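Local coordinates for protein tannase (Lactobacillus plantarum, PDB 3WA7) that catalyses the hydrolysis of galloyl ester bonds in tannins, probably by the serine-hydrolase mechanism common to the alpha/beta-hydrolase fold, at residues Asn73-Tyr78 against Thr162-Ala167; Asp213-Trp218 against Ser423-Ile428; Ala67-Pro72 against Val107-Gly112; Arg412-Ala417 against Ala444-Ile449. All blocks are in the same frame, centred on the assembly; numbering follows the deposited sequence.

Interactions 1, 2 and 3 are buried; interaction 4 is only partly so. Interactions 3 and 4 belong to one mixed sheet. Interaction 3 pairs two inner strands through regular backbone bonds and aliphatic side chains, whereas interaction 4 joins strand 410-414 to the edge strand 440-444 and the loop beyond it, and adds arginine chemistry. Interaction 1 lies near the centre of the chain. Its loop follows directly on from the segment 67-72 of interaction 3, and it mixes polar links (a water, an asparagine amide, a sulfate) with a CH-pi contact. Interaction 2 packs helix 209-220 on the start of helix 425-436 through alanines, a serine and two aromatic ring edges, and its Phe424 touches Gly416 and Ala417 of interaction 4.

Interaction 1: residues Asn73-Tyr78 against Thr162-Ala167. With SO4 (sulfate ion), chain C.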
loop_
_atom_site.group_PDB
_atom_site.type_symbol
_atom_site.label_atom_id
_atom_site.label_comp_id
_atom_site.label_asym_id
_atom_site.label_seq_id
_atom_site.Cartn_x
_atom_site.Cartn_y
_atom_site.Cartn_z
ATOM N N ASN A 73 0.440 -6.960 6.035
ATOM C CA ASN A 73 1.587 -7.529 5.345
ATOM C C ASN A 73 2.794 -6.641 5.622
ATOM O O ASN A 73 2.652 -5.462 5.949
ATOM C CB ASN A 73 1.326 -7.663 3.839
ATOM C CG ASN A 73 1.347 -6.334 3.113
ATOM O OD1 ASN A 73 2.397 -5.709 2.970
ATOM N ND2 ASN A 73 0.183 -5.896 2.649
ATOM N N THR A 74 3.985 -7.210 5.497
ATOM C CA THR A 74 5.202 -6.464 5.771
ATOM C C THR A 74 5.960 -6.095 4.502
ATOM O O THR A 74 7.161 -5.833 4.540
ATOM C CB THR A 74 6.127 -7.281 6.676
ATOM O OG1 THR A 74 6.426 -8.532 6.041
ATOM C CG2 THR A 74 5.454 -7.551 8.011
ATOM N N VAL A 75 5.250 -6.057 3.382
ATOM C CA VAL A 75 5.881 -5.724 2.115
ATOM C C VAL A 75 6.249 -4.254 2.001
ATOM O O VAL A 75 5.448 -3.365 2.305
ATOM C CB VAL A 75 4.976 -6.097 0.917
ATOM C CG1 VAL A 75 5.608 -5.621 -0.391
ATOM C CG2 VAL A 75 4.770 -7.601 0.875
ATOM N N GLY A 76 7.483 -4.024 1.574
ATOM C CA GLY A 76 7.995 -2.684 1.363
ATOM C C GLY A 76 8.918 -2.769 0.161
ATOM O O GLY A 76 9.594 -3.780 -0.015
ATOM N N GLY A 77 8.939 -1.729 -0.668
ATOM C CA GLY A 77 9.801 -1.720 -1.842
ATOM C C GLY A 77 9.573 -2.868 -2.806
ATOM O O GLY A 77 10.437 -3.165 -3.636
ATOM N N TYR A 78 8.402 -3.491 -2.707
ATOM C CA TYR A 78 8.034 -4.645 -3.524
ATOM C C TYR A 78 8.985 -5.812 -3.285
ATOM O O TYR A 78 9.167 -6.688 -4.133
ATOM C CB TYR A 78 7.964 -4.274 -5.010
ATOM C CG TYR A 78 6.658 -3.594 -5.359
ATOM C CD1 TYR A 78 6.591 -2.217 -5.558
ATOM C CD2 TYR A 78 5.472 -4.328 -5.431
ATOM C CE1 TYR A 78 5.374 -1.584 -5.818
ATOM C CE2 TYR A 78 4.251 -3.706 -5.687
ATOM C CZ TYR A 78 4.207 -2.335 -5.881
ATOM O OH TYR A 78 2.997 -1.720 -6.133
ATOM N N THR A 162 1.631 -0.928 4.188
ATOM C CA THR A 162 2.224 0.389 3.979
ATOM C C THR A 162 3.084 0.408 2.713
ATOM O O THR A 162 3.782 -0.560 2.423
ATOM C CB THR A 162 3.111 0.771 5.188
ATOM O OG1 THR A 162 2.300 0.869 6.367
ATOM C CG2 THR A 162 3.815 2.092 4.943
ATOM N N SER A 163 3.017 1.509 1.963
ATOM C CA SER A 163 3.808 1.684 0.741
ATOM C C SER A 163 3.472 0.609 -0.293
ATOM O O SER A 163 2.321 0.480 -0.700
ATOM C CB SER A 163 5.304 1.647 1.088
ATOM O OG SER A 163 6.105 2.105 0.006
ATOM N N ALA A 164 4.470 -0.152 -0.732
ATOM C CA ALA A 164 4.206 -1.220 -1.692
ATOM C C ALA A 164 3.210 -2.183 -1.042
ATOM O O ALA A 164 2.414 -2.829 -1.724
ATOM C CB ALA A 164 5.499 -1.953 -2.043
ATOM N N GLY A 165 3.271 -2.270 0.286
ATOM C CA GLY A 165 2.367 -3.137 1.025
ATOM C C GLY A 165 0.971 -2.544 1.033
ATOM O O GLY A 165 -0.023 -3.254 1.199
ATOM N N GLY A 166 0.899 -1.227 0.872
ATOM C CA GLY A 166 -0.392 -0.563 0.828
ATOM C C GLY A 166 -1.027 -0.848 -0.525
ATOM O O GLY A 166 -2.249 -0.984 -0.643
ATOM N N ALA A 167 -0.192 -0.938 -1.555
ATOM C CA ALA A 167 -0.677 -1.235 -2.897
ATOM C C ALA A 167 -1.188 -2.673 -2.904
ATOM O O ALA A 167 -2.170 -2.995 -3.578
ATOM C CB ALA A 167 0.449 -1.070 -3.922
HETATM S S SO4 C . 9.442 1.232 1.031
HETATM O O1 SO4 C . 9.661 0.449 2.260
HETATM O O2 SO4 C . 9.187 2.638 1.377
HETATM O O3 SO4 C . 10.649 1.159 0.196
HETATM O O4 SO4 C . 8.287 0.684 0.299
HETATM O O HOH W 1 3.527 -3.131 4.438
#
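Val75 passes over the start of helix 164-174, its CA 4.5 Å from Gly165 CA. Segment 73-78 is an irregular loop that follows strand 69-72. The backbones can meet because Gly165 has no side chain; a CB there would clash with Asn73 OD1 and Val75 O. A water accepts from Thr162 N and lies 2.9 Å from Val75 O, so it links the two backbones.

Asn73 grips with both ends of its amide. ND2 donates to Gly165 O over 3.0 Å in a nearly straight bond (178°), with the acceptor in the amide plane. OD1 takes Val75 N on a lone pair, which makes an Asx turn. Together these bonds fix the rotation of the amide.

Gly161, Ser163 and Gly165 fit the GxSxG pattern of a nucleophile elbow, the sharp turn between strand 157-160 and the helix. Ser163 has the positive phi (61°) of such a turn. Its OG donates to sulfate O4 over 2.6 Å and is also hydrogen-bonded to His451, consistent with a nucleophile. Gly77 N donates to the same O4 over 2.7 Å. The sulfate probably came from the crystallisation liquor, but its place beside Ser163 is consistent with the position of the active site.

Ala164 CB sits over the centre of the Tyr78 ring, 3.7 Å from the centroid, as a CH-pi contact. Tyr78 OH reaches past Ala167 CB, 3.4 Å away, to bond with Ile206 O.

Interaction 2: residues Asp213-Trp218 against Ser423-Ile428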
loop_
_atom_site.group_PDB
_atom_site.type_symbol
_atom_site.label_atom_id
_atom_site.label_comp_id
_atom_site.label_asym_id
_atom_site.label_seq_id
_atom_site.Cartn_x
_atom_site.Cartn_y
_atom_site.Cartn_z
ATOM N N ASP A 213 5.145 8.120 -12.986
ATOM C CA ASP A 213 6.198 9.019 -13.449
ATOM C C ASP A 213 5.601 10.350 -13.877
ATOM O O ASP A 213 6.139 11.411 -13.549
ATOM C CB ASP A 213 6.981 8.402 -14.611
ATOM C CG ASP A 213 7.903 7.285 -14.158
ATOM O OD1 ASP A 213 8.552 7.455 -13.103
ATOM O OD2 ASP A 213 7.987 6.255 -14.858
HETATM N N MSE A 214 4.497 10.294 -14.616
HETATM C CA MSE A 214 3.829 11.510 -15.068
HETATM C C MSE A 214 3.309 12.312 -13.879
HETATM O O MSE A 214 3.407 13.537 -13.858
HETATM C CB MSE A 214 2.657 11.175 -15.994
HETATM C CG MSE A 214 3.069 10.689 -17.365
HETATM SE SE MSE A 214 1.510 10.414 -18.477
HETATM C CE MSE A 214 0.817 8.857 -17.612
ATOM N N ALA A 215 2.749 11.619 -12.890
ATOM C CA ALA A 215 2.220 12.301 -11.715
ATOM C C ALA A 215 3.337 12.963 -10.920
ATOM O O ALA A 215 3.180 14.080 -10.420
ATOM C CB ALA A 215 1.462 11.313 -10.823
ATOM N N TYR A 216 4.470 12.279 -10.808
ATOM C CA TYR A 216 5.586 12.815 -10.043
ATOM C C TYR A 216 6.113 14.109 -10.645
ATOM O O TYR A 216 6.428 15.053 -9.919
ATOM C CB TYR A 216 6.728 11.798 -9.955
ATOM C CG TYR A 216 7.556 11.943 -8.694
ATOM C CD1 TYR A 216 7.061 11.511 -7.462
ATOM C CD2 TYR A 216 8.814 12.547 -8.723
ATOM C CE1 TYR A 216 7.794 11.677 -6.285
ATOM C CE2 TYR A 216 9.559 12.721 -7.549
ATOM C CZ TYR A 216 9.042 12.284 -6.339
ATOM O OH TYR A 216 9.764 12.458 -5.179
ATOM N N GLU A 217 6.216 14.151 -11.968
ATOM C CA GLU A 217 6.717 15.343 -12.632
ATOM C C GLU A 217 5.690 16.467 -12.680
ATOM O O GLU A 217 6.056 17.641 -12.700
ATOM C CB GLU A 217 7.228 14.993 -14.027
ATOM C CG GLU A 217 8.407 14.033 -13.981
ATOM C CD GLU A 217 9.426 14.421 -12.919
ATOM O OE1 GLU A 217 9.873 15.587 -12.912
ATOM O OE2 GLU A 217 9.785 13.563 -12.088
ATOM N N TRP A 218 4.405 16.125 -12.705
ATOM C CA TRP A 218 3.389 17.165 -12.676
ATOM C C TRP A 218 3.598 17.902 -11.353
ATOM O O TRP A 218 3.508 19.128 -11.281
ATOM C CB TRP A 218 1.979 16.570 -12.689
ATOM C CG TRP A 218 0.935 17.566 -12.256
ATOM C CD1 TRP A 218 0.415 18.589 -13.000
ATOM C CD2 TRP A 218 0.360 17.687 -10.949
ATOM N NE1 TRP A 218 -0.444 19.344 -12.232
ATOM C CE2 TRP A 218 -0.494 18.811 -10.970
ATOM C CE3 TRP A 218 0.490 16.957 -9.760
ATOM C CZ2 TRP A 218 -1.218 19.225 -9.846
ATOM C CZ3 TRP A 218 -0.231 17.370 -8.637
ATOM C CH2 TRP A 218 -1.074 18.495 -8.692
ATOM N N SER A 423 3.650 11.086 -5.992
ATOM C CA SER A 423 2.846 12.303 -5.979
ATOM C C SER A 423 1.555 12.153 -5.187
ATOM O O SER A 423 0.968 11.070 -5.129
ATOM C CB SER A 423 2.494 12.725 -7.407
ATOM O OG SER A 423 1.553 13.788 -7.395
ATOM N N PHE A 424 1.120 13.253 -4.578
ATOM C CA PHE A 424 -0.124 13.278 -3.818
ATOM C C PHE A 424 -1.269 12.931 -4.760
ATOM O O PHE A 424 -2.302 12.428 -4.334
ATOM C CB PHE A 424 -0.363 14.676 -3.241
ATOM C CG PHE A 424 0.693 15.118 -2.274
ATOM C CD1 PHE A 424 1.410 16.290 -2.496
ATOM C CD2 PHE A 424 0.968 14.361 -1.138
ATOM C CE1 PHE A 424 2.395 16.703 -1.595
ATOM C CE2 PHE A 424 1.947 14.763 -0.234
ATOM C CZ PHE A 424 2.661 15.936 -0.461
ATOM N N ALA A 425 -1.072 13.210 -6.048
ATOM C CA ALA A 425 -2.094 12.931 -7.055
ATOM C C ALA A 425 -2.470 11.456 -7.114
ATOM O O ALA A 425 -3.618 11.115 -7.389
ATOM C CB ALA A 425 -1.612 13.391 -8.427
ATOM N N ILE A 426 -1.498 10.583 -6.860
ATOM C CA ILE A 426 -1.734 9.146 -6.901
ATOM C C ILE A 426 -2.805 8.674 -5.905
ATOM O O ILE A 426 -3.789 8.054 -6.303
ATOM C CB ILE A 426 -0.401 8.376 -6.699
ATOM C CG1 ILE A 426 0.501 8.591 -7.922
ATOM C CG2 ILE A 426 -0.662 6.893 -6.479
ATOM C CD1 ILE A 426 -0.088 8.078 -9.240
ATOM N N PRO A 427 -2.630 8.946 -4.598
ATOM C CA PRO A 427 -3.678 8.489 -3.678
ATOM C C PRO A 427 -4.993 9.258 -3.875
ATOM O O PRO A 427 -6.077 8.727 -3.636
ATOM C CB PRO A 427 -3.059 8.716 -2.297
ATOM C CG PRO A 427 -2.113 9.862 -2.529
ATOM C CD PRO A 427 -1.488 9.510 -3.860
ATOM N N ILE A 428 -4.897 10.507 -4.320
ATOM C CA ILE A 428 -6.101 11.300 -4.543
ATOM C C ILE A 428 -6.936 10.704 -5.679
ATOM O O ILE A 428 -8.162 10.649 -5.593
ATOM C CB ILE A 428 -5.742 12.775 -4.859
ATOM C CG1 ILE A 428 -5.159 13.433 -3.601
ATOM C CG2 ILE A 428 -6.983 13.528 -5.328
ATOM C CD1 ILE A 428 -4.561 14.812 -3.836
#
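Tyr216 and Trp218 both meet Ser423 with their ring edges. Tyr216 CD1 lies 3.7 Å from Ser423 N, near the ring plane. Trp218 CE3 comes within 4.1 Å of Ser423 OG, also close to its plane. Ala215 O lies in plane at the edge of the indole, and Glu217 OE2 does so at the phenol ring. Trp218 CZ3 touches Ala425 CB obliquely at 4.2 Å.

Between the two rings Ser423 CB presses on Ala215 O, 3.4 Å away. Ala215 CB packs on Ile426 CD1 at 3.9 Å. Small residues thus let helix 209-220 come close to the start of helix 425-436.

Ser423 OG stands anti to its own N (chi1 171°), a turn that brings it over Ala425 N. It accepts from that N over 3.0 Å, a capping bond, and also bonds to Gln219 OE1. With alanine in place of Ser423, Ala425 N is likely to lose its capping acceptor and Gln219 OE1 a hydrogen-bond partner.

The outer ends of the rings are tied elsewhere: Tyr216 OH to Arg420 O, Trp218 NE1 to Gly288 O. Across the interface itself the contact is made by van der Waals packing, so its hold depends on fit, while the hydroxyl of Ser423 is spent on local backbone and Gln219.

Interaction 3: residues Ala67-Pro72 against Val107-Gly112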
loop_
_atom_site.group_PDB
_atom_site.type_symbol
_atom_site.label_atom_id
_atom_site.label_comp_id
_atom_site.label_asym_id
_atom_site.label_seq_id
_atom_site.Cartn_x
_atom_site.Cartn_y
_atom_site.Cartn_z
ATOM N N ALA A 67 -15.446 -11.764 15.199
ATOM C CA ALA A 67 -14.250 -10.928 15.194
ATOM C C ALA A 67 -13.698 -10.651 13.800
ATOM O O ALA A 67 -13.636 -11.541 12.955
ATOM C CB ALA A 67 -13.164 -11.570 16.062
ATOM N N PRO A 68 -13.307 -9.393 13.537
ATOM C CA PRO A 68 -12.754 -9.061 12.224
ATOM C C PRO A 68 -11.424 -9.794 12.105
ATOM O O PRO A 68 -10.774 -10.072 13.115
ATOM C CB PRO A 68 -12.541 -7.548 12.306
ATOM C CG PRO A 68 -13.552 -7.101 13.309
ATOM C CD PRO A 68 -13.487 -8.182 14.355
ATOM N N ILE A 69 -11.023 -10.117 10.883
ATOM C CA ILE A 69 -9.745 -10.778 10.672
ATOM C C ILE A 69 -8.843 -9.794 9.937
ATOM O O ILE A 69 -9.004 -9.555 8.740
ATOM C CB ILE A 69 -9.895 -12.072 9.840
ATOM C CG1 ILE A 69 -10.778 -13.071 10.595
ATOM C CG2 ILE A 69 -8.523 -12.688 9.575
ATOM C CD1 ILE A 69 -11.008 -14.378 9.851
ATOM N N LEU A 70 -7.914 -9.199 10.677
ATOM C CA LEU A 70 -6.977 -8.238 10.102
ATOM C C LEU A 70 -5.861 -9.022 9.431
ATOM O O LEU A 70 -5.296 -9.936 10.032
ATOM C CB LEU A 70 -6.385 -7.355 11.200
ATOM C CG LEU A 70 -5.483 -6.202 10.750
ATOM C CD1 LEU A 70 -6.334 -5.116 10.102
ATOM C CD2 LEU A 70 -4.741 -5.635 11.954
HETATM N N MSE A 71 -5.553 -8.674 8.186
HETATM C CA MSE A 71 -4.494 -9.358 7.457
HETATM C C MSE A 71 -3.467 -8.347 6.976
HETATM O O MSE A 71 -3.522 -7.867 5.843
HETATM C CB MSE A 71 -5.077 -10.158 6.282
HETATM C CG MSE A 71 -5.964 -11.310 6.743
HETATM SE SE MSE A 71 -6.471 -12.532 5.327
HETATM C CE MSE A 71 -4.811 -13.527 5.178
ATOM N N PRO A 72 -2.515 -8.002 7.852
ATOM C CA PRO A 72 -1.456 -7.044 7.543
ATOM C C PRO A 72 -0.314 -7.727 6.810
ATOM O O PRO A 72 -0.127 -8.937 6.931
ATOM C CB PRO A 72 -1.032 -6.566 8.921
ATOM C CG PRO A 72 -1.095 -7.845 9.719
ATOM C CD PRO A 72 -2.399 -8.483 9.246
ATOM N N VAL A 107 -8.858 -10.843 15.190
ATOM C CA VAL A 107 -8.069 -12.036 14.945
ATOM C C VAL A 107 -7.079 -11.509 13.905
ATOM O O VAL A 107 -7.438 -10.665 13.081
ATOM C CB VAL A 107 -8.918 -13.176 14.343
ATOM C CG1 VAL A 107 -8.014 -14.229 13.698
ATOM C CG2 VAL A 107 -9.747 -13.827 15.442
ATOM N N VAL A 108 -5.836 -11.969 13.955
ATOM C CA VAL A 108 -4.840 -11.500 13.001
ATOM C C VAL A 108 -4.177 -12.647 12.255
ATOM O O VAL A 108 -3.670 -13.592 12.861
ATOM C CB VAL A 108 -3.728 -10.667 13.695
ATOM C CG1 VAL A 108 -2.710 -10.180 12.658
ATOM C CG2 VAL A 108 -4.340 -9.484 14.435
ATOM N N VAL A 109 -4.209 -12.574 10.931
ATOM C CA VAL A 109 -3.556 -13.583 10.111
ATOM C C VAL A 109 -2.508 -12.811 9.322
ATOM O O VAL A 109 -2.833 -11.997 8.456
ATOM C CB VAL A 109 -4.550 -14.288 9.162
ATOM C CG1 VAL A 109 -3.801 -15.271 8.260
ATOM C CG2 VAL A 109 -5.594 -15.040 9.982
ATOM N N ALA A 110 -1.244 -13.044 9.663
ATOM C CA ALA A 110 -0.128 -12.363 9.020
ATOM C C ALA A 110 0.589 -13.326 8.089
ATOM O O ALA A 110 1.292 -14.230 8.536
ATOM C CB ALA A 110 0.832 -11.839 10.078
ATOM N N ALA A 111 0.413 -13.117 6.789
ATOM C CA ALA A 111 1.021 -13.992 5.797
ATOM C C ALA A 111 2.334 -13.474 5.221
ATOM O O ALA A 111 2.513 -12.271 5.030
ATOM C CB ALA A 111 0.027 -14.252 4.667
ATOM N N GLY A 112 3.253 -14.402 4.962
ATOM C CA GLY A 112 4.528 -14.051 4.360
ATOM C C GLY A 112 4.241 -13.918 2.877
ATOM O O GLY A 112 3.480 -14.713 2.321
HETATM O O HOH W 2 -1.635 -11.168 6.040
HETATM O O HOH W 3 2.750 -10.420 7.601
#
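Val107 N donates to Pro68 O over 2.9 Å, and Val107 O in turn accepts from Leu70 N at 2.9 Å. Leu70 O then takes Val109 N at 3.0 Å. This is the regular ladder of parallel strands. Strands 69-72 and 107-111 are neighbours in the main sheet and belong to one beta-alpha-beta unit with helix 95-103. The alternate residues Ile69 and Met71 make their backbone bonds on the other side, with Arg156, Ile158 and Asn160.

The ladder stops at Pro72, which has no N-H to offer Val109 O. A water takes over. It donates to Val109 O and to Pro72 O, each at 2.8 Å, and accepts from Ala111 N at 2.9 Å. Val109 O also receives a CA-H...O contact from Met71 CA. A second water links Pro72 O, weakly, with Ala111 O.

The side chains are apolar on both faces. Ile69, Val107 and Val109 lie side by side, and Ile69 CG2 touches Val109 CG2 at 3.8 Å. Met71, a selenomethionine by labelling, bends at its last torsion (chi3 77°), which lays CE against Val109 CG1. Helix 131-145 covers this face near Met71 and Val109. On the other face Pro72 crosses Val108 at about a right angle, its CD 3.8 Å from Val108 CG1, and helix 95-103 packs on Leu70 and Val108.

The N-H and C=O groups named here find partners in neighbouring strands or, past the proline, in water, which suits a sheet buried between helices.

Interaction 4: residues Arg412-Ala417 against Ala444-Ile449; sequences RIRHGA and ALPWDI
Ala444 CB lies over one face of the Arg414 guanidinium, toward its rim and 3.4 Å from NE. The Arg412 guanidinium covers the opposite face, its CZ 3.5 Å above the plane. Arg414 is bent at its second torsion (chi2 -69°), which folds the group back so that NH1 donates to Ile413 O at 2.9 Å. The acceptor is in the guanidinium plane, but the donor stands above the carbonyl plane. Ile413 O also receives Ala444 N, at 3.3 Å, so two donors hold it.

Further along, Ala417 N gives Pro446 O a short, straight bond (2.8 Å, 171°). Gly416 CA comes within 3.1 Å of Ile449 O, where a side chain would clash. Pro446 to Ile449 form a type II turn.

These segments continue from parallel strands 410-414 and 440-444, at one margin of the alpha/beta-hydrolase sheet. The loops that follow carry Asp419 and His451, which with Ser163 fit a Ser-His-Asp triad. His415 NE2 bonds to Asp419 O, so it may help to place that loop.

Beyond the first shell, Asp442 makes a salt bridge with Arg414 NH2 and Asp456 one with Arg412. These carboxylates probably offset the charges of the two neighbouring guanidinium groups. A leucine in place of Arg414 would probably leave Asp442 without this salt bridge and the Arg412 guanidinium without the group over one of its faces. The Asp448 carboxylate is hydrogen-bonded to Tyr317 and salt-bridged to Lys316.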
loop_
_atom_site.group_PDB
_atom_site.type_symbol
_atom_site.label_atom_id
_atom_site.label_comp_id
_atom_site.label_asym_id
_atom_site.label_seq_id
_atom_site.Cartn_x
_atom_site.Cartn_y
_atom_site.Cartn_z
ATOM N N ARG A 412 -10.101 2.633 3.433
ATOM C CA ARG A 412 -9.491 3.659 4.273
ATOM C C ARG A 412 -8.087 3.872 3.726
ATOM O O ARG A 412 -7.245 2.969 3.759
ATOM C CB ARG A 412 -9.418 3.238 5.743
ATOM C CG ARG A 412 -8.861 4.347 6.641
ATOM C CD ARG A 412 -8.968 3.987 8.118
ATOM N NE ARG A 412 -8.639 5.110 8.998
ATOM C CZ ARG A 412 -7.405 5.488 9.319
ATOM N NH1 ARG A 412 -6.357 4.837 8.835
ATOM N NH2 ARG A 412 -7.219 6.516 10.136
ATOM N N ILE A 413 -7.843 5.067 3.208
ATOM C CA ILE A 413 -6.557 5.395 2.618
ATOM C C ILE A 413 -5.905 6.593 3.289
ATOM O O ILE A 413 -6.571 7.588 3.584
ATOM C CB ILE A 413 -6.724 5.720 1.120
ATOM C CG1 ILE A 413 -7.419 4.553 0.410
ATOM C CG2 ILE A 413 -5.368 6.032 0.496
ATOM C CD1 ILE A 413 -7.757 4.837 -1.036
ATOM N N ARG A 414 -4.601 6.486 3.525
ATOM C CA ARG A 414 -3.830 7.560 4.138
ATOM C C ARG A 414 -2.501 7.730 3.408
ATOM O O ARG A 414 -1.895 6.752 2.968
ATOM C CB ARG A 414 -3.551 7.256 5.619
ATOM C CG ARG A 414 -4.766 7.322 6.535
ATOM C CD ARG A 414 -5.255 8.759 6.695
ATOM N NE ARG A 414 -6.386 8.875 7.617
ATOM C CZ ARG A 414 -7.642 8.543 7.328
ATOM N NH1 ARG A 414 -7.957 8.065 6.131
ATOM N NH2 ARG A 414 -8.594 8.707 8.239
ATOM N N HIS A 415 -2.071 8.979 3.256
ATOM C CA HIS A 415 -0.793 9.301 2.628
ATOM C C HIS A 415 -0.318 10.574 3.318
ATOM O O HIS A 415 -1.002 11.592 3.275
ATOM C CB HIS A 415 -0.941 9.559 1.122
ATOM C CG HIS A 415 0.364 9.820 0.429
ATOM N ND1 HIS A 415 1.052 8.847 -0.264
ATOM C CD2 HIS A 415 1.130 10.936 0.368
ATOM C CE1 HIS A 415 2.184 9.351 -0.720
ATOM N NE2 HIS A 415 2.256 10.617 -0.351
ATOM N N GLY A 416 0.842 10.511 3.964
ATOM C CA GLY A 416 1.359 11.669 4.676
ATOM C C GLY A 416 1.603 12.905 3.829
ATOM O O GLY A 416 2.065 12.809 2.694
ATOM N N ALA A 417 1.299 14.074 4.389
ATOM C CA ALA A 417 1.494 15.334 3.679
ATOM C C ALA A 417 2.974 15.624 3.448
ATOM O O ALA A 417 3.320 16.526 2.689
ATOM C CB ALA A 417 0.845 16.482 4.451
ATOM N N ALA A 444 -7.474 10.712 3.858
ATOM C CA ALA A 444 -6.824 11.856 4.486
ATOM C C ALA A 444 -5.340 11.941 4.150
ATOM O O ALA A 444 -4.691 10.937 3.835
ATOM C CB ALA A 444 -7.011 11.804 6.006
ATOM N N LEU A 445 -4.817 13.162 4.215
ATOM C CA LEU A 445 -3.412 13.452 3.958
ATOM C C LEU A 445 -2.882 14.079 5.251
ATOM O O LEU A 445 -2.704 15.289 5.326
ATOM C CB LEU A 445 -3.268 14.470 2.819
ATOM C CG LEU A 445 -1.892 14.717 2.212
ATOM C CD1 LEU A 445 -1.570 13.612 1.214
ATOM C CD2 LEU A 445 -1.889 16.066 1.514
ATOM N N PRO A 446 -2.627 13.255 6.283
ATOM C CA PRO A 446 -2.123 13.691 7.594
ATOM C C PRO A 446 -0.928 14.640 7.550
ATOM O O PRO A 446 0.102 14.335 6.953
ATOM C CB PRO A 446 -1.782 12.370 8.287
ATOM C CG PRO A 446 -2.779 11.430 7.706
ATOM C CD PRO A 446 -2.761 11.788 6.243
ATOM N N TRP A 447 -1.073 15.781 8.218
ATOM C CA TRP A 447 -0.031 16.807 8.258
ATOM C C TRP A 447 1.344 16.351 8.739
ATOM O O TRP A 447 1.476 15.672 9.759
ATOM C CB TRP A 447 -0.486 17.985 9.130
ATOM C CG TRP A 447 0.547 19.073 9.222
ATOM C CD1 TRP A 447 1.381 19.336 10.276
ATOM C CD2 TRP A 447 0.888 20.012 8.197
ATOM N NE1 TRP A 447 2.222 20.382 9.963
ATOM C CE2 TRP A 447 1.939 20.814 8.694
ATOM C CE3 TRP A 447 0.407 20.250 6.902
ATOM C CZ2 TRP A 447 2.520 21.841 7.939
ATOM C CZ3 TRP A 447 0.984 21.269 6.151
ATOM C CH2 TRP A 447 2.030 22.051 6.673
ATOM N N ASP A 448 2.361 16.750 7.986
ATOM C CA ASP A 448 3.755 16.467 8.296
ATOM C C ASP A 448 4.089 15.015 8.614
ATOM O O ASP A 448 5.018 14.736 9.376
ATOM C CB ASP A 448 4.207 17.383 9.441
ATOM C CG ASP A 448 5.718 17.491 9.545
ATOM O OD1 ASP A 448 6.395 17.371 8.504
ATOM O OD2 ASP A 448 6.227 17.715 10.666
ATOM N N ILE A 449 3.336 14.092 8.028
ATOM C CA ILE A 449 3.587 12.672 8.231
ATOM C C ILE A 449 4.443 12.206 7.062
ATOM O O ILE A 449 4.097 12.425 5.903
ATOM C CB ILE A 449 2.274 11.864 8.273
ATOM C CG1 ILE A 449 1.532 12.158 9.578
ATOM C CG2 ILE A 449 2.570 10.369 8.177
ATOM C CD1 ILE A 449 2.304 11.742 10.815
#